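Local coordinates for hypothetical protein (Pseudomonas aeruginosa, PDB 1U69) that is of unknown function but belongs to the PhnB-like branch of the glyoxalase superfamily and has been proposed as a potential drug-resistance protein, at residues A[19-24]-A[54-59]. Sequence-based numbering, arbitrary orientation.
Sequences EAATFY and VEFRVM
F56 reaches over to the helix and touches both A21 and Y24. A21 lies over one face of the F56 ring, its methyl above the CD2 side, with A21 CB 3.7 Å from F56 CD2. The CE1-CZ rim, across the ring from CD2, meets Y24, which stands on the same side of the F56 plane as A21. F56 CE1 comes in at the edge of the Y24 ring, near its plane, and stops 3.5 Å from Y24 CD2. The two rings are tilted by 44° with centroids 5.6 Å apart, an oblique meeting. F56 reaches this place because chi1 of 67° sets CG between the backbone N and the carbonyl carbon, swinging the ring across to the helix. Valines flank it along the strand. V54 CG1 closes on the A21 methyl, with A21 CB 3.8 Å away, while V58 CG1 lies in the plane of the F56 ring at its edge and also packs 3.8 Å from Y24 CB.

The alternation of V54, F56 and V58 is that of one strand face, turned to helix 17-27; the axes of helix 19-24 and strand 54-58 run 25° from parallel, with a closest approach of 8.9 Å. Strand 51-58 is an inner strand of its mixed sheet, bonded through its backbone to strands 31-38 and 61-67. Helix and sheet together form a beta-alpha-beta-beta-beta unit, as in the vicinal oxygen chelate fold of the glyoxalase clan.

Between these segments the chemistry is purely apolar: the contact rests on van der Waals packing of buried methyl groups and rings. The one polar end among the touching side chains, Y24 OH, finds its hydrogen-bond partners, D112 and Y13, outside both segments; with W118 edge-to-face on Y24, they probably help hold the rotation of its ring.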
loop_
_atom_site.group_PDB
_atom_site.type_symbol
_atom_site.label_atom_id
_atom_site.label_comp_id
_atom_site.label_asym_id
_atom_site.label_seq_id
_atom_site.Cartn_x
_atom_site.Cartn_y
_atom_site.Cartn_z
ATOM N N GLU A 19 -24.271 0.862 -9.021
ATOM C CA GLU A 19 -24.291 -0.509 -9.533
ATOM C C GLU A 19 -22.874 -1.032 -9.689
ATOM O O GLU A 19 -22.598 -2.167 -9.320
ATOM C CB GLU A 19 -25.013 -0.623 -10.886
ATOM C CG GLU A 19 -25.067 -2.065 -11.427
ATOM C CD GLU A 19 -25.556 -2.175 -12.859
ATOM O OE1 GLU A 19 -26.290 -1.265 -13.316
ATOM O OE2 GLU A 19 -25.228 -3.187 -13.528
ATOM N N ALA A 20 -21.999 -0.201 -10.268
ATOM C CA ALA A 20 -20.604 -0.571 -10.489
ATOM C C ALA A 20 -19.901 -0.832 -9.181
ATOM O O ALA A 20 -19.285 -1.875 -9.014
ATOM C CB ALA A 20 -19.888 0.503 -11.262
ATOM N N ALA A 21 -20.003 0.113 -8.244
ATOM C CA ALA A 21 -19.340 0.002 -6.941
ATOM C C ALA A 21 -19.796 -1.258 -6.210
ATOM O O ALA A 21 -18.992 -1.978 -5.605
ATOM C CB ALA A 21 -19.628 1.227 -6.110
ATOM N N THR A 22 -21.093 -1.516 -6.274
ATOM C CA THR A 22 -21.673 -2.681 -5.633
ATOM C C THR A 22 -21.116 -3.951 -6.267
ATOM O O THR A 22 -20.773 -4.901 -5.573
ATOM C CB THR A 22 -23.198 -2.648 -5.761
ATOM O OG1 THR A 22 -23.708 -1.502 -5.067
ATOM C CG2 THR A 22 -23.818 -3.838 -5.058
ATOM N N PHE A 23 -21.046 -3.969 -7.594
ATOM C CA PHE A 23 -20.461 -5.100 -8.314
ATOM C C PHE A 23 -19.005 -5.331 -7.916
ATOM O O PHE A 23 -18.593 -6.465 -7.700
ATOM C CB PHE A 23 -20.569 -4.875 -9.835
ATOM C CG PHE A 23 -19.841 -5.913 -10.666
ATOM C CD1 PHE A 23 -20.355 -7.178 -10.825
ATOM C CD2 PHE A 23 -18.633 -5.615 -11.271
ATOM C CE1 PHE A 23 -19.668 -8.130 -11.574
ATOM C CE2 PHE A 23 -17.950 -6.566 -12.027
ATOM C CZ PHE A 23 -18.475 -7.817 -12.171
ATOM N N TYR A 24 -18.215 -4.266 -7.838
ATOM C CA TYR A 24 -16.813 -4.440 -7.509
ATOM C C TYR A 24 -16.701 -5.005 -6.092
ATOM O O TYR A 24 -15.868 -5.858 -5.821
ATOM C CB TYR A 24 -16.043 -3.123 -7.599
ATOM C CG TYR A 24 -16.068 -2.402 -8.933
ATOM C CD1 TYR A 24 -16.103 -3.089 -10.152
ATOM C CD2 TYR A 24 -16.031 -1.015 -8.974
ATOM C CE1 TYR A 24 -16.111 -2.402 -11.367
ATOM C CE2 TYR A 24 -16.018 -0.326 -10.179
ATOM C CZ TYR A 24 -16.079 -1.023 -11.375
ATOM O OH TYR A 24 -16.064 -0.325 -12.564
ATOM N N VAL A 54 -20.433 7.959 -5.359
ATOM C CA VAL A 54 -20.381 6.801 -4.472
ATOM C C VAL A 54 -18.923 6.596 -4.069
ATOM O O VAL A 54 -18.056 6.435 -4.931
ATOM C CB VAL A 54 -20.878 5.532 -5.178
ATOM C CG1 VAL A 54 -20.812 4.355 -4.226
ATOM C CG2 VAL A 54 -22.306 5.714 -5.746
ATOM N N GLU A 55 -18.655 6.626 -2.771
ATOM C CA GLU A 55 -17.327 6.289 -2.265
ATOM C C GLU A 55 -17.233 4.781 -2.143
ATOM O O GLU A 55 -18.138 4.139 -1.633
ATOM C CB GLU A 55 -17.058 6.944 -0.913
ATOM C CG GLU A 55 -17.079 8.466 -0.897
ATOM C CD GLU A 55 -16.866 9.012 0.507
ATOM O OE1 GLU A 55 -15.926 8.555 1.192
ATOM O OE2 GLU A 55 -17.644 9.862 0.943
ATOM N N PHE A 56 -16.140 4.207 -2.635
ATOM C CA PHE A 56 -15.897 2.780 -2.486
ATOM C C PHE A 56 -14.411 2.499 -2.429
ATOM O O PHE A 56 -13.618 3.391 -2.679
ATOM C CB PHE A 56 -16.605 1.967 -3.585
ATOM C CG PHE A 56 -16.068 2.173 -4.999
ATOM C CD1 PHE A 56 -15.160 1.278 -5.556
ATOM C CD2 PHE A 56 -16.533 3.217 -5.795
ATOM C CE1 PHE A 56 -14.700 1.454 -6.866
ATOM C CE2 PHE A 56 -16.096 3.360 -7.104
ATOM C CZ PHE A 56 -15.182 2.483 -7.625
ATOM N N ARG A 57 -14.043 1.292 -2.015
ATOM C CA ARG A 57 -12.637 0.912 -1.932
ATOM C C ARG A 57 -12.458 -0.390 -2.646
ATOM O O ARG A 57 -13.256 -1.312 -2.449
ATOM C CB ARG A 57 -12.193 0.765 -0.471
ATOM C CG ARG A 57 -10.688 0.573 -0.271
ATOM C CD ARG A 57 -10.291 0.392 1.182
ATOM N NE ARG A 57 -11.311 -0.421 1.820
ATOM C CZ ARG A 57 -12.217 0.027 2.692
ATOM N NH1 ARG A 57 -12.211 1.290 3.132
ATOM N NH2 ARG A 57 -13.112 -0.809 3.171
ATOM N N VAL A 58 -11.432 -0.491 -3.488
ATOM C CA VAL A 58 -11.107 -1.766 -4.124
ATOM C C VAL A 58 -9.671 -2.183 -3.846
ATOM O O VAL A 58 -8.744 -1.571 -4.329
ATOM C CB VAL A 58 -11.378 -1.785 -5.670
ATOM C CG1 VAL A 58 -12.855 -1.822 -5.925
ATOM C CG2 VAL A 58 -10.769 -0.602 -6.387
HETATM N N MSE A 59 -9.501 -3.202 -3.014
HETATM C CA MSE A 59 -8.186 -3.778 -2.750
HETATM C C MSE A 59 -7.134 -2.715 -2.381
HETATM O O MSE A 59 -6.030 -2.705 -2.930
HETATM C CB MSE A 59 -7.738 -4.599 -3.962
HETATM C CG MSE A 59 -8.588 -5.837 -4.179
HETATM SE SE MSE A 59 -8.271 -6.674 -5.892
HETATM C CE MSE A 59 -9.229 -5.417 -7.099
#